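PDB 3C6C: 3-keto-5-aminohexanoate cleavage enzyme from Ralstonia eutropha, which probably cleaves beta-keto acids such as 3-keto-5-aminohexanoate in a metal-dependent reaction, and holds a nickel ion in this crystal. Local coordinates for residues A[26-31]-A[280-285]; A[34-37]-A[42-45]; A[230-235]-A[258-263]; A[248-253]-A[269-274]; A[252-257]-A[287-292]. One frame throughout, in Å; residues are numbered along the deposited sequence.

Interaction 1 of 5, residues A[26-31]-A[280-285]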
# COMPACT_ATOMS: atom_id res chain seq x y z
N LEU A 26 20.88 -15.28 -5.76
CA LEU A 26 21.05 -15.57 -4.32
C LEU A 26 22.49 -15.34 -3.92
O LEU A 26 23.44 -15.95 -4.47
CB LEU A 26 20.63 -17.00 -4.00
CG LEU A 26 20.58 -17.52 -2.51
CD1 LEU A 26 19.80 -18.84 -2.43
CD2 LEU A 26 21.97 -17.69 -1.86
N THR A 27 22.61 -14.42 -2.97
CA THR A 27 23.87 -14.09 -2.31
C THR A 27 23.93 -14.75 -0.94
O THR A 27 22.97 -14.73 -0.16
CB THR A 27 24.06 -12.58 -2.15
OG1 THR A 27 24.03 -11.98 -3.42
CG2 THR A 27 25.40 -12.23 -1.43
N CYS A 28 25.05 -15.39 -0.68
CA CYS A 28 25.36 -15.92 0.65
C CYS A 28 26.42 -15.09 1.34
O CYS A 28 27.55 -14.99 0.85
CB CYS A 28 25.78 -17.37 0.61
SG CYS A 28 25.86 -18.15 2.23
N ALA A 29 25.98 -14.46 2.42
CA ALA A 29 26.80 -13.62 3.29
C ALA A 29 27.38 -14.53 4.35
O ALA A 29 26.72 -14.88 5.32
CB ALA A 29 25.95 -12.49 3.93
N VAL A 30 28.62 -14.95 4.13
CA VAL A 30 29.16 -16.14 4.79
C VAL A 30 29.61 -15.97 6.25
O VAL A 30 29.67 -16.96 7.00
CB VAL A 30 30.28 -16.83 3.97
CG1 VAL A 30 29.71 -17.41 2.66
CG2 VAL A 30 31.45 -15.88 3.73
N THR A 31 29.94 -14.75 6.69
CA THR A 31 30.43 -14.61 8.08
C THR A 31 30.13 -13.27 8.76
O THR A 31 29.79 -13.22 9.93
CB THR A 31 31.96 -14.97 8.18
OG1 THR A 31 32.31 -15.14 9.56
CG2 THR A 31 32.88 -13.93 7.50
N ALA A 280 23.13 -23.42 12.05
CA ALA A 280 23.23 -23.69 10.60
C ALA A 280 24.65 -23.59 10.06
O ALA A 280 25.51 -22.87 10.58
CB ALA A 280 22.34 -22.70 9.81
N THR A 281 24.87 -24.30 8.96
CA THR A 281 25.95 -23.95 8.04
C THR A 281 25.41 -23.02 6.93
O THR A 281 24.22 -22.97 6.65
CB THR A 281 26.58 -25.20 7.36
OG1 THR A 281 25.65 -25.73 6.39
CG2 THR A 281 27.02 -26.30 8.42
N ASN A 282 26.33 -22.33 6.27
CA ASN A 282 25.96 -21.49 5.12
C ASN A 282 25.30 -22.33 4.05
O ASN A 282 24.27 -21.94 3.52
CB ASN A 282 27.16 -20.74 4.55
CG ASN A 282 27.51 -19.51 5.37
OD1 ASN A 282 26.74 -18.55 5.40
ND2 ASN A 282 28.67 -19.55 6.03
N GLY A 283 25.84 -23.51 3.79
CA GLY A 283 25.26 -24.41 2.80
C GLY A 283 23.83 -24.78 3.08
O GLY A 283 22.97 -24.84 2.19
N GLN A 284 23.55 -25.01 4.35
CA GLN A 284 22.19 -25.41 4.73
C GLN A 284 21.21 -24.26 4.48
O GLN A 284 20.08 -24.45 4.05
CB GLN A 284 22.17 -25.85 6.20
CG GLN A 284 22.80 -27.18 6.37
CD GLN A 284 23.11 -27.52 7.81
OE1 GLN A 284 23.00 -26.70 8.70
NE2 GLN A 284 23.55 -28.76 8.02
N LEU A 285 21.65 -23.06 4.76
CA LEU A 285 20.82 -21.86 4.59
C LEU A 285 20.53 -21.63 3.11
O LEU A 285 19.41 -21.33 2.72
CB LEU A 285 21.46 -20.62 5.23
CG LEU A 285 21.60 -20.63 6.76
CD1 LEU A 285 22.35 -19.36 7.23
CD2 LEU A 285 20.21 -20.80 7.48
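In this TIM barrel the first strand, 23-29, meets the start of helix 282-295 on the outside of the barrel wall, and the joint is made by Asn-282, the first residue of that helix. Its amide lies against the backbone just beyond the strand. ND2 donates to Val-30 O over 2.9 Å with an N-H...O angle of 159°; the approach is in the carbonyl plane, on a lone pair, and the acceptor also lies close to the plane of the Asn-282 amide. CG is anti to the carbonyl carbon of Asn-282 itself (chi1 -79°), which brings the amide to the strand's end. On the other branch of the amide, OD1 stands 3.3 Å from Cys-28 SG and also accepts from the backbone N of Leu-268. Val-30 crosses the amide at about a right angle, its CB 3.8 Å from Asn-282 ND2.

Just before the helix, Thr-281 and Gln-284 form a capping box: Gln-284 N donates to Thr-281 OG1 at 3.0 Å, and Thr-281 N returns a bond to Gln-284 OE1 at 3.1 Å. The cap fixes the first turn from which Asn-282 reaches the strand. With both ends of its buried amide engaged, Asn-282 satisfies backbone groups of two loops at once, and its rotation is set by a donor on one side and an acceptor on the other.

Interaction 2 of 5, residues A[34-37]-A[42-45]. With EDO (1,2-ethanediol), chain F.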
# COMPACT_ATOMS: atom_id res chain seq x y z
N ALA A 34 29.72 -9.20 12.90
CA ALA A 34 29.06 -9.26 14.22
C ALA A 34 29.89 -10.17 15.14
O ALA A 34 30.52 -11.12 14.70
CB ALA A 34 27.62 -9.76 14.11
N PRO A 35 29.91 -9.88 16.44
CA PRO A 35 30.69 -10.70 17.39
C PRO A 35 30.55 -12.22 17.22
O PRO A 35 29.46 -12.77 17.07
CB PRO A 35 30.16 -10.24 18.75
CG PRO A 35 29.80 -8.78 18.51
CD PRO A 35 29.16 -8.80 17.12
N PHE A 36 31.70 -12.87 17.28
CA PHE A 36 31.79 -14.34 17.20
C PHE A 36 31.11 -14.94 18.43
O PHE A 36 31.44 -14.61 19.56
CB PHE A 36 33.28 -14.77 17.08
CG PHE A 36 33.54 -16.25 17.17
CD1 PHE A 36 32.69 -17.18 16.61
CD2 PHE A 36 34.71 -16.71 17.80
CE1 PHE A 36 32.98 -18.54 16.68
CE2 PHE A 36 35.00 -18.05 17.89
CZ PHE A 36 34.14 -18.99 17.33
N ASN A 37 30.14 -15.81 18.17
CA ASN A 37 29.51 -16.64 19.21
C ASN A 37 30.11 -18.04 19.18
O ASN A 37 29.77 -18.85 18.32
CB ASN A 37 27.99 -16.70 19.00
CG ASN A 37 27.30 -17.59 19.98
OD1 ASN A 37 27.94 -18.30 20.78
ND2 ASN A 37 25.95 -17.58 19.93
N SER A 42 31.20 -24.11 13.90
CA SER A 42 31.81 -24.03 12.56
C SER A 42 31.78 -22.62 11.99
O SER A 42 31.83 -22.43 10.79
CB SER A 42 31.15 -25.01 11.57
OG SER A 42 29.77 -24.75 11.41
N MSE A 43 31.74 -21.63 12.86
CA MSE A 43 31.74 -20.23 12.41
C MSE A 43 32.99 -19.97 11.55
O MSE A 43 34.09 -20.30 12.00
CB MSE A 43 31.72 -19.27 13.58
CG MSE A 43 31.34 -17.88 13.19
SE MSE A 43 29.48 -17.77 12.60
CE MSE A 43 29.56 -16.10 11.82
N PRO A 44 32.85 -19.40 10.32
CA PRO A 44 34.07 -19.12 9.52
C PRO A 44 34.86 -17.93 10.04
O PRO A 44 34.39 -16.78 10.02
CB PRO A 44 33.52 -18.82 8.11
CG PRO A 44 32.11 -19.35 8.10
CD PRO A 44 31.62 -19.21 9.51
N ILE A 45 36.07 -18.22 10.51
CA ILE A 45 36.91 -17.19 11.13
C ILE A 45 38.16 -16.85 10.33
O ILE A 45 38.45 -15.69 10.06
CB ILE A 45 37.35 -17.59 12.55
CG1 ILE A 45 36.13 -17.81 13.48
CG2 ILE A 45 38.31 -16.53 13.16
CD1 ILE A 45 35.18 -16.69 13.56
C1 EDO F . 26.37 -26.44 13.29
O1 EDO F . 26.03 -27.61 14.05
C2 EDO F . 26.95 -26.83 11.94
O2 EDO F . 28.38 -26.87 12.04
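Met-43, a selenomethionine, and Ile-45 receive the ring of Phe-36 where the long loop between strand 23-29 and helix 47-60 folds back on itself. Segment 42-45 begins with Ser-42, whose CB points away from Phe-36 and whose hydroxyl serves a different partner: OG is hydrogen-bonded to O2 of a 1,2-ethanediol at 2.6 Å, a molecule probably taken from the crystallisation liquor. The backbone N of Ser-42 donates to His-40 ND1.

At Met-43 the touching is done by the root of the side chain. CB comes within 3.4 Å of Phe-36 CE1, and CG lies 3.7 Å from Phe-36 CD1. The two side chains slide past each other in opposite directions, and the bend at chi2 (67°) carries the selenium and CE away from the ring. Pro-44 turns its ring to the other side, onto Ile-50 and Ala-53 of helix 47-60, while its carbonyl O accepts from Thr-31 OG1.

Ile-45 then brings CD1 over one face of the Phe-36 ring, a CH-pi contact with the methyl 4.0 Å from the ring centroid and 14° off the normal. The isoleucine crosses the phenyl group at about a right angle, so that a single methyl bears on the face.

Arg-70 of strand 64-70 touches both Met-43 and Ile-45 and donates through NH1 to Ala-34 O. Met-43 also rests on Leu-272, while Gln-49 of helix 47-60 accepts from Ile-45 N through OE1.

Interaction 3 of 5, residues A[230-235]-A[258-263]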
# COMPACT_ATOMS: atom_id res chain seq x y z
N TYR A 230 6.83 -0.76 -0.42
CA TYR A 230 6.96 0.72 -0.44
C TYR A 230 8.31 1.14 -1.00
O TYR A 230 8.41 1.96 -1.92
CB TYR A 230 6.74 1.32 0.96
CG TYR A 230 7.26 2.73 1.07
CD1 TYR A 230 6.65 3.77 0.39
CD2 TYR A 230 8.38 3.01 1.83
CE1 TYR A 230 7.14 5.08 0.47
CE2 TYR A 230 8.87 4.28 1.94
CZ TYR A 230 8.25 5.33 1.25
OH TYR A 230 8.75 6.59 1.37
N GLN A 231 9.36 0.52 -0.46
CA GLN A 231 10.71 0.86 -0.87
C GLN A 231 10.97 0.38 -2.30
O GLN A 231 11.67 1.03 -3.06
CB GLN A 231 11.77 0.41 0.14
CG GLN A 231 11.70 1.20 1.42
CD GLN A 231 12.84 1.03 2.41
OE1 GLN A 231 13.09 1.93 3.22
NE2 GLN A 231 13.50 -0.13 2.40
N ARG A 232 10.41 -0.76 -2.66
CA ARG A 232 10.63 -1.30 -4.00
C ARG A 232 10.17 -0.29 -5.04
O ARG A 232 10.79 -0.10 -6.08
CB ARG A 232 9.87 -2.62 -4.22
CG ARG A 232 10.07 -3.21 -5.63
CD ARG A 232 9.09 -4.30 -5.93
NE ARG A 232 7.72 -3.80 -5.91
CZ ARG A 232 6.65 -4.51 -6.26
NH1 ARG A 232 6.80 -5.76 -6.67
NH2 ARG A 232 5.44 -3.96 -6.20
N ASN A 233 9.06 0.35 -4.73
CA ASN A 233 8.42 1.24 -5.71
C ASN A 233 9.23 2.52 -5.94
O ASN A 233 8.97 3.24 -6.91
CB ASN A 233 6.94 1.49 -5.34
CG ASN A 233 6.08 0.21 -5.41
OD1 ASN A 233 6.48 -0.82 -5.97
ND2 ASN A 233 4.89 0.27 -4.83
N LEU A 234 10.21 2.77 -5.07
CA LEU A 234 11.13 3.93 -5.20
C LEU A 234 12.36 3.60 -6.01
O LEU A 234 13.11 4.48 -6.45
CB LEU A 234 11.60 4.42 -3.84
CG LEU A 234 10.52 4.96 -2.89
CD1 LEU A 234 11.15 5.31 -1.51
CD2 LEU A 234 9.82 6.17 -3.49
N ILE A 235 12.60 2.31 -6.19
CA ILE A 235 13.80 1.84 -6.91
C ILE A 235 13.62 1.97 -8.44
O ILE A 235 12.56 1.65 -8.98
CB ILE A 235 14.21 0.42 -6.46
CG1 ILE A 235 14.76 0.52 -5.04
CG2 ILE A 235 15.30 -0.15 -7.38
CD1 ILE A 235 14.98 -0.79 -4.36
N ALA A 258 11.61 -12.73 -3.19
CA ALA A 258 11.43 -13.58 -4.38
C ALA A 258 10.06 -13.32 -4.99
O ALA A 258 9.92 -13.19 -6.21
CB ALA A 258 11.61 -15.08 -4.06
N LEU A 259 9.07 -13.23 -4.12
CA LEU A 259 7.67 -13.07 -4.56
C LEU A 259 7.40 -11.72 -5.26
O LEU A 259 6.48 -11.59 -6.09
CB LEU A 259 6.72 -13.25 -3.38
CG LEU A 259 6.50 -14.71 -2.93
CD1 LEU A 259 5.82 -14.71 -1.55
CD2 LEU A 259 5.64 -15.51 -3.95
N LEU A 260 8.22 -10.74 -4.95
CA LEU A 260 8.04 -9.32 -5.39
C LEU A 260 8.97 -8.92 -6.53
O LEU A 260 8.98 -7.77 -6.97
CB LEU A 260 8.16 -8.37 -4.20
CG LEU A 260 6.96 -8.39 -3.23
CD1 LEU A 260 7.31 -7.51 -2.01
CD2 LEU A 260 5.64 -7.98 -3.94
N GLY A 261 9.73 -9.90 -7.01
CA GLY A 261 10.66 -9.73 -8.14
C GLY A 261 12.07 -9.31 -7.80
O GLY A 261 12.89 -8.94 -8.68
N GLY A 262 12.36 -9.37 -6.51
CA GLY A 262 13.72 -9.05 -6.00
C GLY A 262 14.61 -10.26 -5.90
O GLY A 262 14.20 -11.41 -6.04
N ASN A 263 15.89 -9.97 -5.73
CA ASN A 263 16.87 -11.00 -5.45
C ASN A 263 17.00 -11.14 -3.95
O ASN A 263 16.37 -10.40 -3.20
CB ASN A 263 18.17 -10.64 -6.13
CG ASN A 263 17.99 -10.54 -7.63
OD1 ASN A 263 17.51 -11.50 -8.25
ND2 ASN A 263 18.24 -9.36 -8.19
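Arg-232 and Leu-260 join the C-terminal ends of two successive outer helices of the barrel, 225-232 and 250-260. The hydrogen bond between them runs from Arg-232 NH1 to Leu-260 O, 3.0 Å long with an N-H...O angle of 152°. The carbonyl oxygen sits at the edge of the guanidinium, almost exactly in its plane, whereas the donor is tilted 16° from the carbonyl plane. A bend at chi3 (62°) in an otherwise extended arginine chain turns the flat group to meet it.

Further polar bonds reach the guanidinium from elsewhere. NH2 forms a salt bridge with Glu-226 OE2 of the second subunit. In one of the two conformers of Asn-233, NE of Arg-232 also donates to Asn-233 OD1 at 3.2 Å, with a weak companion bond from NH2 to the same oxygen; this pairing is therefore less certain.

Van der Waals contact adds little: Leu-260 CD2 lies 3.7 Å from Arg-232 NH1, and the two side chains cross at about a right angle. Trp-241 of the intervening strand 240-244 touches both residues.

On the acceptor side, Gly-261 leaves helix 250-260 with positive phi in a Schellman motif, next to the carbonyl that the arginine takes. A type I turn runs from Arg-232 to Ile-235 on the other segment.

The guanidinium thus divides its N-H groups between a helix-end carbonyl and a carboxylate of another subunit. Since carbonyls at a helix C terminus lie at the negative end of the helix dipole, the cation probably gains electrostatically there, and one side chain ties an intrachain joint to the subunit interface.

Interaction 4 of 5, residues A[248-253]-A[269-274]. With NI (nickel (II) ion), chain B.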
# COMPACT_ATOMS: atom_id res chain seq x y z
N ARG A 248 15.40 -14.49 12.73
CA ARG A 248 14.16 -15.19 12.41
C ARG A 248 13.46 -14.59 11.20
O ARG A 248 12.56 -15.22 10.61
CB ARG A 248 13.21 -15.23 13.61
CG ARG A 248 13.67 -16.24 14.65
N ASP A 249 13.88 -13.38 10.83
CA ASP A 249 13.34 -12.75 9.62
C ASP A 249 14.07 -13.08 8.32
O ASP A 249 13.64 -12.69 7.26
CB ASP A 249 13.27 -11.23 9.78
CG ASP A 249 12.19 -10.83 10.77
OD1 ASP A 249 11.11 -11.44 10.76
OD2 ASP A 249 12.44 -9.94 11.56
N GLN A 250 15.12 -13.86 8.41
CA GLN A 250 15.93 -14.16 7.22
C GLN A 250 15.10 -14.89 6.16
O GLN A 250 15.04 -14.46 4.99
CB GLN A 250 17.15 -14.99 7.60
CG GLN A 250 17.95 -15.53 6.39
CD GLN A 250 19.27 -16.15 6.83
OE1 GLN A 250 19.31 -17.28 7.31
NE2 GLN A 250 20.36 -15.37 6.70
N MSE A 251 14.49 -16.01 6.55
CA MSE A 251 13.73 -16.82 5.55
C MSE A 251 12.45 -16.11 5.05
O MSE A 251 12.21 -16.09 3.84
CB MSE A 251 13.47 -18.25 6.04
CG MSE A 251 14.75 -19.09 6.11
SE MSE A 251 15.76 -19.28 4.45
CE MSE A 251 17.47 -19.81 5.14
N PRO A 252 11.64 -15.53 5.95
CA PRO A 252 10.48 -14.73 5.51
C PRO A 252 10.85 -13.62 4.53
O PRO A 252 10.19 -13.44 3.50
CB PRO A 252 9.93 -14.17 6.84
CG PRO A 252 10.28 -15.24 7.81
CD PRO A 252 11.68 -15.61 7.42
N MSE A 253 11.92 -12.89 4.81
CA MSE A 253 12.26 -11.78 3.91
C MSE A 253 12.79 -12.28 2.57
O MSE A 253 12.56 -11.67 1.53
CB MSE A 253 13.22 -10.79 4.55
CG MSE A 253 12.57 -9.91 5.65
SE MSE A 253 10.94 -8.93 5.24
CE MSE A 253 9.65 -10.11 5.66
N GLU A 269 26.24 -14.41 8.28
CA GLU A 269 26.40 -12.98 8.58
C GLU A 269 25.12 -12.43 9.22
O GLU A 269 25.16 -11.55 10.08
CB GLU A 269 26.74 -12.18 7.31
CG GLU A 269 26.72 -10.68 7.53
CD GLU A 269 27.46 -9.91 6.44
OE1 GLU A 269 28.22 -10.52 5.66
OE2 GLU A 269 27.26 -8.70 6.36
N ASP A 270 23.99 -13.00 8.82
CA ASP A 270 22.66 -12.45 9.13
C ASP A 270 21.84 -13.28 10.13
O ASP A 270 20.92 -12.77 10.74
CB ASP A 270 21.81 -12.30 7.87
CG ASP A 270 22.45 -11.42 6.83
OD1 ASP A 270 23.18 -10.47 7.21
OD2 ASP A 270 22.20 -11.68 5.62
N ASN A 271 22.19 -14.55 10.25
CA ASN A 271 21.46 -15.51 11.05
C ASN A 271 22.28 -16.74 11.30
O ASN A 271 22.78 -17.34 10.36
CB ASN A 271 20.18 -15.93 10.29
CG ASN A 271 19.51 -17.13 10.92
OD1 ASN A 271 19.32 -17.19 12.14
ND2 ASN A 271 19.14 -18.08 10.10
N LEU A 272 22.43 -17.12 12.57
CA LEU A 272 23.21 -18.31 12.92
C LEU A 272 22.44 -19.64 12.93
O LEU A 272 23.05 -20.72 13.00
CB LEU A 272 23.86 -18.12 14.30
CG LEU A 272 24.84 -16.95 14.45
CD1 LEU A 272 25.49 -17.05 15.85
CD2 LEU A 272 25.91 -16.91 13.38
N TYR A 273 21.11 -19.57 12.88
CA TYR A 273 20.25 -20.71 13.21
C TYR A 273 19.43 -21.29 12.06
O TYR A 273 18.77 -20.58 11.31
CB TYR A 273 19.30 -20.35 14.35
CG TYR A 273 20.01 -19.97 15.62
CD1 TYR A 273 20.44 -20.95 16.50
CD2 TYR A 273 20.27 -18.65 15.92
CE1 TYR A 273 21.11 -20.60 17.67
CE2 TYR A 273 20.93 -18.30 17.08
CZ TYR A 273 21.33 -19.27 17.95
OH TYR A 273 22.00 -18.88 19.09
N LEU A 274 19.46 -22.62 12.00
CA LEU A 274 18.69 -23.35 10.99
C LEU A 274 17.27 -23.39 11.50
O LEU A 274 16.30 -23.20 10.77
CB LEU A 274 19.26 -24.75 10.78
CG LEU A 274 18.66 -25.53 9.62
CD1 LEU A 274 18.93 -24.84 8.28
CD2 LEU A 274 19.17 -26.98 9.64
NI NI B . 28.23 -7.22 5.06
O HOH W 1 19.74 -12.79 5.45
O HOH W 2 27.78 -6.12 6.89
O HOH W 3 28.79 -5.34 4.32
O HOH W 4 26.12 -6.32 4.38
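Gln-250 and Asn-271 set their amides nearly perpendicular to each other, the planes 79° apart, at the N-terminal turn of helix 250-260. Asn-271 ND2 donates to Gln-250 OE1 at 2.9 Å with an N-H...O angle of 161°. The oxygen lies close to the plane of the asparagine amide, but the donor stands well above the carbonyl plane of the glutamine. An extended chain, with CG anti to the backbone N (chi1 171°), carries the glutamine amide out from the helix to cross the asparagine at about a right angle.

Asn-271 is also tied within its own loop. OD1 accepts from Tyr-273 N at 3.1 Å, an Asx turn, and ND2 gives a bond to Tyr-273 O at 2.8 Å, so three bonds hold this amide.

The other end of Gln-250, NE2, passes 3.6 Å from Asp-270 CB and donates both to Gly-267 O and to a water 2.9 Å away. That water bridges to Asp-270 OD2, whose principal partner is Arg-265, in a salt bridge.

One residue earlier Glu-269 turns away from the helix and binds the nickel ion through OE2 at 2.2 Å; His-66, His-68 and three waters complete six ligands. The arrangement is that of a TIM-barrel metal site: the ligand-bearing loop follows strand 264-266 at the C-terminal end of the barrel, and the preceding outer helix, 250-260, is hydrogen-bonded to that loop through Gln-250.

Interaction 5 of 5, residues A[252-257]-A[287-292]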
# COMPACT_ATOMS: atom_id res chain seq x y z
N PRO A 252 11.64 -15.53 5.95
CA PRO A 252 10.48 -14.73 5.51
C PRO A 252 10.85 -13.62 4.53
O PRO A 252 10.19 -13.44 3.50
CB PRO A 252 9.93 -14.17 6.84
CG PRO A 252 10.28 -15.24 7.81
CD PRO A 252 11.68 -15.61 7.42
N MSE A 253 11.92 -12.89 4.81
CA MSE A 253 12.26 -11.78 3.91
C MSE A 253 12.79 -12.28 2.57
O MSE A 253 12.56 -11.67 1.53
CB MSE A 253 13.22 -10.79 4.55
CG MSE A 253 12.57 -9.91 5.65
SE MSE A 253 10.94 -8.93 5.24
CE MSE A 253 9.65 -10.11 5.66
N MSE A 254 13.48 -13.40 2.60
CA MSE A 254 13.94 -14.05 1.36
C MSE A 254 12.75 -14.42 0.46
O MSE A 254 12.71 -14.09 -0.74
CB MSE A 254 14.77 -15.31 1.70
CG MSE A 254 15.30 -16.15 0.51
SE MSE A 254 14.01 -17.38 -0.19
CE MSE A 254 13.56 -18.37 1.40
N ALA A 255 11.77 -15.07 1.05
CA ALA A 255 10.60 -15.52 0.27
C ALA A 255 9.84 -14.31 -0.26
O ALA A 255 9.36 -14.27 -1.41
CB ALA A 255 9.67 -16.47 1.10
N GLN A 256 9.75 -13.29 0.58
CA GLN A 256 8.96 -12.08 0.25
C GLN A 256 9.61 -11.32 -0.89
O GLN A 256 8.93 -10.87 -1.82
CB GLN A 256 8.79 -11.15 1.48
CG GLN A 256 7.87 -9.98 1.16
CD GLN A 256 6.50 -10.46 0.77
OE1 GLN A 256 5.66 -10.71 1.64
NE2 GLN A 256 6.27 -10.64 -0.54
N ALA A 257 10.93 -11.25 -0.87
CA ALA A 257 11.68 -10.63 -1.97
C ALA A 257 11.48 -11.41 -3.26
O ALA A 257 11.17 -10.83 -4.30
CB ALA A 257 13.19 -10.47 -1.65
N GLU A 287 20.60 -23.97 0.84
CA GLU A 287 19.78 -25.10 0.38
C GLU A 287 18.32 -24.84 0.68
O GLU A 287 17.42 -25.06 -0.15
CB GLU A 287 20.23 -26.40 1.04
CG GLU A 287 19.35 -27.58 0.72
CD GLU A 287 19.81 -28.84 1.46
OE1 GLU A 287 20.51 -28.72 2.50
OE2 GLU A 287 19.47 -29.95 0.98
N ARG A 288 18.07 -24.29 1.85
CA ARG A 288 16.69 -24.02 2.31
C ARG A 288 16.03 -22.97 1.42
O ARG A 288 14.90 -23.12 0.98
CB ARG A 288 16.65 -23.60 3.78
CG ARG A 288 15.29 -23.06 4.28
CD ARG A 288 15.15 -23.22 5.81
NE ARG A 288 15.33 -24.64 6.11
CZ ARG A 288 15.27 -25.19 7.32
NH1 ARG A 288 15.07 -24.45 8.40
NH2 ARG A 288 15.43 -26.49 7.44
N ALA A 289 16.78 -21.91 1.14
CA ALA A 289 16.29 -20.78 0.33
C ALA A 289 16.01 -21.25 -1.11
O ALA A 289 14.99 -20.94 -1.73
CB ALA A 289 17.33 -19.60 0.36
N ARG A 290 16.93 -22.07 -1.59
CA ARG A 290 16.83 -22.63 -2.96
C ARG A 290 15.59 -23.48 -3.13
O ARG A 290 14.85 -23.38 -4.13
CB ARG A 290 18.11 -23.39 -3.33
CG ARG A 290 18.00 -24.09 -4.68
CD ARG A 290 19.31 -24.70 -5.02
NE ARG A 290 19.17 -25.63 -6.13
CZ ARG A 290 20.16 -26.40 -6.58
NH1 ARG A 290 21.36 -26.32 -6.04
NH2 ARG A 290 19.94 -27.21 -7.60
N THR A 291 15.34 -24.31 -2.12
CA THR A 291 14.16 -25.17 -2.09
C THR A 291 12.85 -24.36 -2.15
O THR A 291 11.94 -24.65 -2.92
CB THR A 291 14.18 -26.11 -0.88
OG1 THR A 291 15.28 -27.03 -1.02
CG2 THR A 291 12.86 -26.89 -0.76
N VAL A 292 12.80 -23.31 -1.34
CA VAL A 292 11.65 -22.42 -1.33
C VAL A 292 11.44 -21.78 -2.71
O VAL A 292 10.34 -21.82 -3.29
CB VAL A 292 11.73 -21.34 -0.20
CG1 VAL A 292 10.62 -20.28 -0.44
CG2 VAL A 292 11.60 -22.01 1.21
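Met-254, a selenomethionine, packs its methyl end against helix 282-295. CE lies 3.8 Å from Ala-289 CA and equally 3.8 Å from Val-292 CB, so that it rests between residues one turn apart on that helix. Further up the same side chain, CG is 4.0 Å from Ala-289 CB, and the selenium is at a similar distance from that methyl. Beside it Ala-255 CB meets Val-292 CG1 at 4.2 Å, a looser touch. All of these contacts are apolar.

Torsions account for the fit. CG of Met-254 is anti to the backbone N (chi1 178°), which sends the chain straight toward the facing helix, and bends at chi2 and chi3 then fold CE alongside Ala-289 to Val-292.

Around this core, Val-264 of strand 264-266 lies under Met-254 and Val-266 under Ala-289, so the barrel wall forms the floor of the groove. From outside comes the second subunit: its Leu-296 packs on Ala-255 and its His-295 on Val-292, while Gln-256 is hydrogen-bonded to Gln-256 of that subunit.

The axes of segments 252-257 and 287-292 approach to 10.4 Å and cross at -35°, running in broadly the same direction. Such near-parallel neighbours are the hallmark of the TIM barrel's outer layer, where consecutive beta-alpha units lay their helices side by side over the strand that connects them, here 264-266.

Helix 250-260 runs through three of the contacts: its start is in interaction 4, its middle in interaction 5 and its end in interaction 3, and all three touch the second subunit. Helix 282-295 likewise joins interactions 1 and 5, where Leu-26 CD1 packs 3.8 Å from Ala-289 CB. Nearest the nickel site are interactions 1 and 4, with centres about 10 Å apart; Ala-29 O lies 3.0 Å from Glu-269 N, a probable hydrogen bond. Interaction 2 borders the metal-binding loop through Met-43 and Leu-272. Interaction 3 lies about 31 Å from interaction 2, centre to centre, but adjoins interaction 5, where Gly-262 N is 2.9 Å from Ala-257 O, a probable hydrogen bond.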